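Local coordinates for Serine/threonine-protein kinase Tel1 (Chaetomium thermophilum, PDB 6SKY), which probably phosphorylates serine and threonine residues of target proteins, using ATP, to switch on checkpoint signalling after DNA damage, at residues Ile2267-Leu2279 with Gly2289-Glu2301. Residues are numbered along the deposited sequence; the frame is centred on the assembly and turned at random.
Sequences IQKKYLEPALKEL and GQVFHQFAVFCDE
Phe2295 enters helix 2267-2279 as a knob, in a hole formed by Gln2268, Leu2272, Glu2273 and Leu2276. Its CG is anti to the backbone N (chi1 -157°), which sends the ring across to the partner helix. Leu2276 CD1 approaches the ring obliquely, 3.5 Å from Phe2295 CD2. Leu2272 CD1 comes to the other ortho carbon, Phe2295 CD1, at 3.7 Å. The CG of Gln2268 lies near the far end, by CE1 and CZ.

The same Leu2272 methyl makes a CH-pi contact with Phe2298. CD1 sits over one face of that ring, 3.6 Å from Phe2298 CG and displaced toward the rim. Gln2268 CB and Ile2267 CG2 pack obliquely against this ring.

Apolar contacts continue the seam. Val2291 CG1 meets Leu2276 CD1 at 3.5 Å and also touches Ala2275 CB. Leu2279 and Val2291 reach toward each other tip to tip, with Leu2279 CD1 near Val2291 CB. The same methyl also meets Phe2292 CZ. Leu2276 CD2 lies at the edge of the Phe2292 ring, 4.1 Å from CE1.

One polar bond borders the hole. Gln2268 NE2 donates to Glu2273 OE2 within helix 2267-2279, at 137° and tilted from the amide plane; the bond is modelled very short, so its role is doubtful. NE2 also lies in plane at the edge of Phe2295.

The axes of segments 2267-2279 and 2289-2301 run roughly antiparallel, at 149°, and come within 10.0 Å, as an alpha-hairpin of the FAT alpha solenoid. Helix 2245-2259 packs on Ile2267, Tyr2271 and Gln2294. Helix 2348-2387 packs on Phe2295 and Cys2299, and Asp2300 forms a salt bridge with Arg2397 of helix 2394-2404.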
ATOM      1  N   ILE A2267      22.834   1.619  18.311  1.00 27.75           N
ATOM      2  CA  ILE A2267      21.747   2.563  18.531  1.00 27.75           C
ATOM      3  C   ILE A2267      21.802   3.108  19.945  1.00 27.75           C
ATOM      4  O   ILE A2267      21.632   4.307  20.167  1.00 27.75           O
ATOM      5  CB  ILE A2267      20.393   1.901  18.239  1.00 27.75           C
ATOM      6  CG1 ILE A2267      20.310   1.481  16.785  1.00 27.75           C
ATOM      7  CG2 ILE A2267      19.277   2.852  18.530  1.00 27.75           C
ATOM      8  CD1 ILE A2267      19.072   0.736  16.462  1.00 27.75           C
ATOM      9  N   GLN A2268      22.048   2.245  20.923  1.00 32.16           N
ATOM     10  CA  GLN A2268      22.118   2.702  22.302  1.00 32.16           C
ATOM     11  C   GLN A2268      23.368   3.524  22.558  1.00 32.16           C
ATOM     12  O   GLN A2268      23.357   4.422  23.402  1.00 32.16           O
ATOM     13  CB  GLN A2268      22.077   1.512  23.245  1.00 32.16           C
ATOM     14  CG  GLN A2268      22.158   1.889  24.693  1.00 32.16           C
ATOM     15  CD  GLN A2268      22.383   0.703  25.575  1.00 32.16           C
ATOM     16  OE1 GLN A2268      22.166  -0.429  25.169  1.00 32.16           O
ATOM     17  NE2 GLN A2268      22.829   0.951  26.795  1.00 32.16           N
ATOM     18  N   LYS A2269      24.444   3.243  21.843  1.00 33.55           N
ATOM     19  CA  LYS A2269      25.704   3.927  22.079  1.00 33.55           C
ATOM     20  C   LYS A2269      25.762   5.286  21.399  1.00 33.55           C
ATOM     21  O   LYS A2269      26.398   6.205  21.922  1.00 33.55           O
ATOM     22  CB  LYS A2269      26.846   3.041  21.598  1.00 33.55           C
ATOM     23  CG  LYS A2269      28.227   3.615  21.741  1.00 33.55           C
ATOM     24  CD  LYS A2269      29.213   2.745  20.986  1.00 33.55           C
ATOM     25  CE  LYS A2269      30.650   3.177  21.222  1.00 33.55           C
ATOM     26  NZ  LYS A2269      31.609   2.244  20.570  1.00 33.55           N
ATOM     27  N   LYS A2270      25.100   5.443  20.257  1.00 27.79           N
ATOM     28  CA  LYS A2270      25.190   6.664  19.472  1.00 27.79           C
ATOM     29  C   LYS A2270      24.011   7.605  19.644  1.00 27.79           C
ATOM     30  O   LYS A2270      24.169   8.803  19.408  1.00 27.79           O
ATOM     31  CB  LYS A2270      25.315   6.330  17.988  1.00 27.79           C
ATOM     32  CG  LYS A2270      26.558   5.584  17.632  1.00 27.79           C
ATOM     33  CD  LYS A2270      26.484   5.060  16.223  1.00 27.79           C
ATOM     34  CE  LYS A2270      26.368   6.186  15.237  1.00 27.79           C
ATOM     35  NZ  LYS A2270      26.352   5.678  13.844  1.00 27.79           N
ATOM     36  N   TYR A2271      22.851   7.114  20.028  1.00 25.72           N
ATOM     37  CA  TYR A2271      21.680   7.975  19.981  1.00 25.72           C
ATOM     38  C   TYR A2271      20.924   8.062  21.290  1.00 25.72           C
ATOM     39  O   TYR A2271      20.381   9.117  21.599  1.00 25.72           O
ATOM     40  CB  TYR A2271      20.734   7.506  18.883  1.00 25.72           C
ATOM     41  CG  TYR A2271      21.370   7.510  17.529  1.00 25.72           C
ATOM     42  CD1 TYR A2271      21.881   8.673  16.995  1.00 25.72           C
ATOM     43  CD2 TYR A2271      21.469   6.353  16.788  1.00 25.72           C
ATOM     44  CE1 TYR A2271      22.471   8.683  15.773  1.00 25.72           C
ATOM     45  CE2 TYR A2271      22.054   6.357  15.563  1.00 25.72           C
ATOM     46  CZ  TYR A2271      22.552   7.524  15.061  1.00 25.72           C
ATOM     47  OH  TYR A2271      23.141   7.536  13.830  1.00 25.72           O
ATOM     48  N   LEU A2272      20.865   6.989  22.066  1.00 27.87           N
ATOM     49  CA  LEU A2272      20.019   7.010  23.248  1.00 27.87           C
ATOM     50  C   LEU A2272      20.757   7.484  24.491  1.00 27.87           C
ATOM     51  O   LEU A2272      20.232   8.307  25.251  1.00 27.87           O
ATOM     52  CB  LEU A2272      19.419   5.628  23.477  1.00 27.87           C
ATOM     53  CG  LEU A2272      18.517   5.141  22.348  1.00 27.87           C
ATOM     54  CD1 LEU A2272      17.939   3.819  22.696  1.00 27.87           C
ATOM     55  CD2 LEU A2272      17.411   6.122  22.075  1.00 27.87           C
ATOM     56  N   GLU A2273      21.963   7.007  24.712  1.00 34.04           N
ATOM     57  CA  GLU A2273      22.726   7.474  25.859  1.00 34.04           C
ATOM     58  C   GLU A2273      23.224   8.900  25.648  1.00 34.04           C
ATOM     59  O   GLU A2273      23.233   9.687  26.603  1.00 34.04           O
ATOM     60  CB  GLU A2273      23.881   6.526  26.147  1.00 34.04           C
ATOM     61  CG  GLU A2273      23.424   5.172  26.609  1.00 34.04           C
ATOM     62  CD  GLU A2273      24.560   4.191  26.728  1.00 34.04           C
ATOM     63  OE1 GLU A2273      25.721   4.595  26.512  1.00 34.04           O
ATOM     64  OE2 GLU A2273      24.293   3.011  27.037  1.00 34.04           O
ATOM     65  N   PRO A2274      23.649   9.283  24.439  1.00 31.16           N
ATOM     66  CA  PRO A2274      23.841  10.715  24.184  1.00 31.16           C
ATOM     67  C   PRO A2274      22.612  11.555  24.457  1.00 31.16           C
ATOM     68  O   PRO A2274      22.753  12.683  24.925  1.00 31.16           O
ATOM     69  CB  PRO A2274      24.234  10.740  22.709  1.00 31.16           C
ATOM     70  CG  PRO A2274      24.958   9.512  22.534  1.00 31.16           C
ATOM     71  CD  PRO A2274      24.266   8.486  23.368  1.00 31.16           C
ATOM     72  N   ALA A2275      21.409  11.051  24.196  1.00 30.82           N
ATOM     73  CA  ALA A2275      20.213  11.840  24.463  1.00 30.82           C
ATOM     74  C   ALA A2275      20.001  12.024  25.959  1.00 30.82           C
ATOM     75  O   ALA A2275      19.738  13.140  26.430  1.00 30.82           O
ATOM     76  CB  ALA A2275      18.998  11.186  23.821  1.00 30.82           C
ATOM     77  N   LEU A2276      20.119  10.943  26.728  1.00 35.49           N
ATOM     78  CA  LEU A2276      20.003  11.088  28.175  1.00 35.49           C
ATOM     79  C   LEU A2276      21.076  12.007  28.730  1.00 35.49           C
ATOM     80  O   LEU A2276      20.837  12.717  29.708  1.00 35.49           O
ATOM     81  CB  LEU A2276      20.074   9.732  28.867  1.00 35.49           C
ATOM     82  CG  LEU A2276      18.751   9.002  29.084  1.00 35.49           C
ATOM     83  CD1 LEU A2276      18.313   8.298  27.833  1.00 35.49           C
ATOM     84  CD2 LEU A2276      18.894   8.013  30.206  1.00 35.49           C
ATOM     85  N   LYS A2277      22.260  12.012  28.125  1.00 39.70           N
ATOM     86  CA  LYS A2277      23.302  12.921  28.578  1.00 39.70           C
ATOM     87  C   LYS A2277      23.008  14.361  28.175  1.00 39.70           C
ATOM     88  O   LYS A2277      23.385  15.291  28.891  1.00 39.70           O
ATOM     89  CB  LYS A2277      24.646  12.464  28.029  1.00 39.70           C
ATOM     90  CG  LYS A2277      25.824  13.238  28.547  1.00 39.70           C
ATOM     91  CD  LYS A2277      27.130  12.580  28.142  1.00 39.70           C
ATOM     92  CE  LYS A2277      28.320  13.342  28.710  1.00 39.70           C
ATOM     93  NZ  LYS A2277      29.619  12.759  28.277  1.00 39.70           N
ATOM     94  N   GLU A2278      22.342  14.564  27.039  1.00 39.59           N
ATOM     95  CA  GLU A2278      21.959  15.908  26.630  1.00 39.59           C
ATOM     96  C   GLU A2278      20.881  16.481  27.524  1.00 39.59           C
ATOM     97  O   GLU A2278      20.746  17.702  27.613  1.00 39.59           O
ATOM     98  CB  GLU A2278      21.463  15.921  25.189  1.00 39.59           C
ATOM     99  CG  GLU A2278      22.527  15.663  24.164  1.00 39.59           C
ATOM    100  CD  GLU A2278      23.656  16.651  24.245  1.00 39.59           C
ATOM    101  OE1 GLU A2278      23.375  17.861  24.317  1.00 39.59           O
ATOM    102  OE2 GLU A2278      24.826  16.217  24.246  1.00 39.59           O
ATOM    103  N   LEU A2279      20.079  15.630  28.160  1.00 40.80           N
ATOM    104  CA  LEU A2279      19.079  16.155  29.086  1.00 40.80           C
ATOM    105  C   LEU A2279      19.711  17.010  30.178  1.00 40.80           C
ATOM    106  O   LEU A2279      19.104  17.986  30.624  1.00 40.80           O
ATOM    107  CB  LEU A2279      18.279  15.019  29.707  1.00 40.80           C
ATOM    108  CG  LEU A2279      17.137  14.512  28.845  1.00 40.80           C
ATOM    109  CD1 LEU A2279      16.312  13.534  29.619  1.00 40.80           C
ATOM    110  CD2 LEU A2279      16.298  15.667  28.395  1.00 40.80           C
ATOM    111  N   GLY A2289      10.409  13.292  29.311  1.00 35.92           N
ATOM    112  CA  GLY A2289       9.459  12.204  29.189  1.00 35.92           C
ATOM    113  C   GLY A2289       9.637  11.431  27.901  1.00 35.92           C
ATOM    114  O   GLY A2289       9.642  10.200  27.901  1.00 35.92           O
ATOM    115  N   GLN A2290       9.811  12.144  26.790  1.00 36.63           N
ATOM    116  CA  GLN A2290      10.013  11.478  25.510  1.00 36.63           C
ATOM    117  C   GLN A2290      11.313  10.688  25.496  1.00 36.63           C
ATOM    118  O   GLN A2290      11.345   9.543  25.034  1.00 36.63           O
ATOM    119  CB  GLN A2290       9.991  12.508  24.385  1.00 36.63           C
ATOM    120  CG  GLN A2290      10.211  11.942  22.999  1.00 36.63           C
ATOM    121  CD  GLN A2290       9.081  11.051  22.534  1.00 36.63           C
ATOM    122  OE1 GLN A2290       9.001   9.881  22.907  1.00 36.63           O
ATOM    123  NE2 GLN A2290       8.205  11.597  21.702  1.00 36.63           N
ATOM    124  N   VAL A2291      12.391  11.265  26.026  1.00 30.47           N
ATOM    125  CA  VAL A2291      13.669  10.556  26.042  1.00 30.47           C
ATOM    126  C   VAL A2291      13.582   9.285  26.883  1.00 30.47           C
ATOM    127  O   VAL A2291      14.054   8.214  26.475  1.00 30.47           O
ATOM    128  CB  VAL A2291      14.782  11.490  26.542  1.00 30.47           C
ATOM    129  CG1 VAL A2291      16.074  10.758  26.637  1.00 30.47           C
ATOM    130  CG2 VAL A2291      14.927  12.651  25.619  1.00 30.47           C
ATOM    131  N   PHE A2292      12.974   9.379  28.064  1.00 28.92           N
ATOM    132  CA  PHE A2292      12.913   8.236  28.967  1.00 28.92           C
ATOM    133  C   PHE A2292      12.005   7.147  28.428  1.00 28.92           C
ATOM    134  O   PHE A2292      12.319   5.961  28.552  1.00 28.92           O
ATOM    135  CB  PHE A2292      12.431   8.681  30.340  1.00 28.92           C
ATOM    136  CG  PHE A2292      13.410   9.515  31.083  1.00 28.92           C
ATOM    137  CD1 PHE A2292      14.743   9.219  31.053  1.00 28.92           C
ATOM    138  CD2 PHE A2292      12.990  10.594  31.823  1.00 28.92           C
ATOM    139  CE1 PHE A2292      15.638   9.983  31.739  1.00 28.92           C
ATOM    140  CE2 PHE A2292      13.884  11.357  32.506  1.00 28.92           C
ATOM    141  CZ  PHE A2292      15.207  11.051  32.465  1.00 28.92           C
ATOM    142  N   HIS A2293      10.877   7.516  27.830  1.00 29.43           N
ATOM    143  CA  HIS A2293      10.024   6.502  27.230  1.00 29.43           C
ATOM    144  C   HIS A2293      10.714   5.824  26.059  1.00 29.43           C
ATOM    145  O   HIS A2293      10.613   4.605  25.896  1.00 29.43           O
ATOM    146  CB  HIS A2293       8.711   7.121  26.783  1.00 29.43           C
ATOM    147  CG  HIS A2293       7.767   6.141  26.175  1.00 29.43           C
ATOM    148  ND1 HIS A2293       7.057   5.233  26.925  1.00 29.43           N
ATOM    149  CD2 HIS A2293       7.421   5.922  24.888  1.00 29.43           C
ATOM    150  CE1 HIS A2293       6.309   4.496  26.125  1.00 29.43           C
ATOM    151  NE2 HIS A2293       6.515   4.892  24.884  1.00 29.43           N
ATOM    152  N   GLN A2294      11.413   6.598  25.230  1.00 27.85           N
ATOM    153  CA  GLN A2294      12.210   6.032  24.150  1.00 27.85           C
ATOM    154  C   GLN A2294      13.159   4.964  24.664  1.00 27.85           C
ATOM    155  O   GLN A2294      13.198   3.840  24.152  1.00 27.85           O
ATOM    156  CB  GLN A2294      12.995   7.154  23.481  1.00 27.85           C
ATOM    157  CG  GLN A2294      13.538   6.832  22.129  1.00 27.85           C
ATOM    158  CD  GLN A2294      12.449   6.686  21.131  1.00 27.85           C
ATOM    159  OE1 GLN A2294      11.623   7.580  20.963  1.00 27.85           O
ATOM    160  NE2 GLN A2294      12.413   5.546  20.466  1.00 27.85           N
ATOM    161  N   PHE A2295      13.939   5.306  25.683  1.00 28.99           N
ATOM    162  CA  PHE A2295      14.946   4.377  26.171  1.00 28.99           C
ATOM    163  C   PHE A2295      14.317   3.154  26.825  1.00 28.99           C
ATOM    164  O   PHE A2295      14.808   2.034  26.657  1.00 28.99           O
ATOM    165  CB  PHE A2295      15.874   5.093  27.139  1.00 28.99           C
ATOM    166  CG  PHE A2295      17.200   4.448  27.278  1.00 28.99           C
ATOM    167  CD1 PHE A2295      17.604   3.485  26.393  1.00 28.99           C
ATOM    168  CD2 PHE A2295      18.038   4.790  28.299  1.00 28.99           C
ATOM    169  CE1 PHE A2295      18.823   2.885  26.524  1.00 28.99           C
ATOM    170  CE2 PHE A2295      19.253   4.192  28.431  1.00 28.99           C
ATOM    171  CZ  PHE A2295      19.645   3.241  27.546  1.00 28.99           C
ATOM    172  N   ALA A2296      13.230   3.341  27.573  1.00 27.94           N
ATOM    173  CA  ALA A2296      12.576   2.207  28.219  1.00 27.94           C
ATOM    174  C   ALA A2296      11.989   1.245  27.200  1.00 27.94           C
ATOM    175  O   ALA A2296      12.122   0.029  27.342  1.00 27.94           O
ATOM    176  CB  ALA A2296      11.490   2.700  29.161  1.00 27.94           C
ATOM    177  N   VAL A2297      11.336   1.766  26.166  1.00 29.20           N
ATOM    178  CA  VAL A2297      10.772   0.901  25.140  1.00 29.20           C
ATOM    179  C   VAL A2297      11.871   0.178  24.375  1.00 29.20           C
ATOM    180  O   VAL A2297      11.727  -0.999  24.031  1.00 29.20           O
ATOM    181  CB  VAL A2297       9.865   1.719  24.211  1.00 29.20           C
ATOM    182  CG1 VAL A2297       9.469   0.910  23.017  1.00 29.20           C
ATOM    183  CG2 VAL A2297       8.642   2.147  24.963  1.00 29.20           C
ATOM    184  N   PHE A2298      12.997   0.849  24.122  1.00 30.04           N
ATOM    185  CA  PHE A2298      14.132   0.178  23.495  1.00 30.04           C
ATOM    186  C   PHE A2298      14.627  -0.993  24.336  1.00 30.04           C
ATOM    187  O   PHE A2298      14.775  -2.110  23.833  1.00 30.04           O
ATOM    188  CB  PHE A2298      15.258   1.176  23.254  1.00 30.04           C
ATOM    189  CG  PHE A2298      16.522   0.556  22.748  1.00 30.04           C
ATOM    190  CD1 PHE A2298      16.682   0.277  21.410  1.00 30.04           C
ATOM    191  CD2 PHE A2298      17.557   0.266  23.610  1.00 30.04           C
ATOM    192  CE1 PHE A2298      17.832  -0.287  20.953  1.00 30.04           C
ATOM    193  CE2 PHE A2298      18.706  -0.301  23.153  1.00 30.04           C
ATOM    194  CZ  PHE A2298      18.844  -0.574  21.826  1.00 30.04           C
ATOM    195  N   CYS A2299      14.906  -0.755  25.618  1.00 35.71           N
ATOM    196  CA  CYS A2299      15.418  -1.830  26.464  1.00 35.71           C
ATOM    197  C   CYS A2299      14.415  -2.969  26.592  1.00 35.71           C
ATOM    198  O   CYS A2299      14.793  -4.147  26.600  1.00 35.71           O
ATOM    199  CB  CYS A2299      15.781  -1.291  27.842  1.00 35.71           C
ATOM    200  SG  CYS A2299      17.212  -0.230  27.878  1.00 35.71           S
ATOM    201  N   ASP A2300      13.129  -2.642  26.695  1.00 39.23           N
ATOM    202  CA  ASP A2300      12.110  -3.679  26.765  1.00 39.23           C
ATOM    203  C   ASP A2300      12.116  -4.530  25.508  1.00 39.23           C
ATOM    204  O   ASP A2300      12.075  -5.759  25.578  1.00 39.23           O
ATOM    205  CB  ASP A2300      10.741  -3.044  26.971  1.00 39.23           C
ATOM    206  CG  ASP A2300       9.727  -4.015  27.496  1.00 39.23           C
ATOM    207  OD1 ASP A2300      10.090  -5.177  27.748  1.00 39.23           O
ATOM    208  OD2 ASP A2300       8.561  -3.616  27.663  1.00 39.23           O
ATOM    209  N   GLU A2301      12.162  -3.888  24.344  1.00 40.37           N
ATOM    210  CA  GLU A2301      12.233  -4.628  23.093  1.00 40.37           C
ATOM    211  C   GLU A2301      13.494  -5.473  23.012  1.00 40.37           C
ATOM    212  O   GLU A2301      13.501  -6.514  22.355  1.00 40.37           O
ATOM    213  CB  GLU A2301      12.159  -3.648  21.932  1.00 40.37           C
ATOM    214  CG  GLU A2301      12.278  -4.252  20.569  1.00 40.37           C
ATOM    215  CD  GLU A2301      12.439  -3.191  19.506  1.00 40.37           C
ATOM    216  OE1 GLU A2301      12.606  -2.008  19.877  1.00 40.37           O
ATOM    217  OE2 GLU A2301      12.399  -3.530  18.305  1.00 40.37           O
TER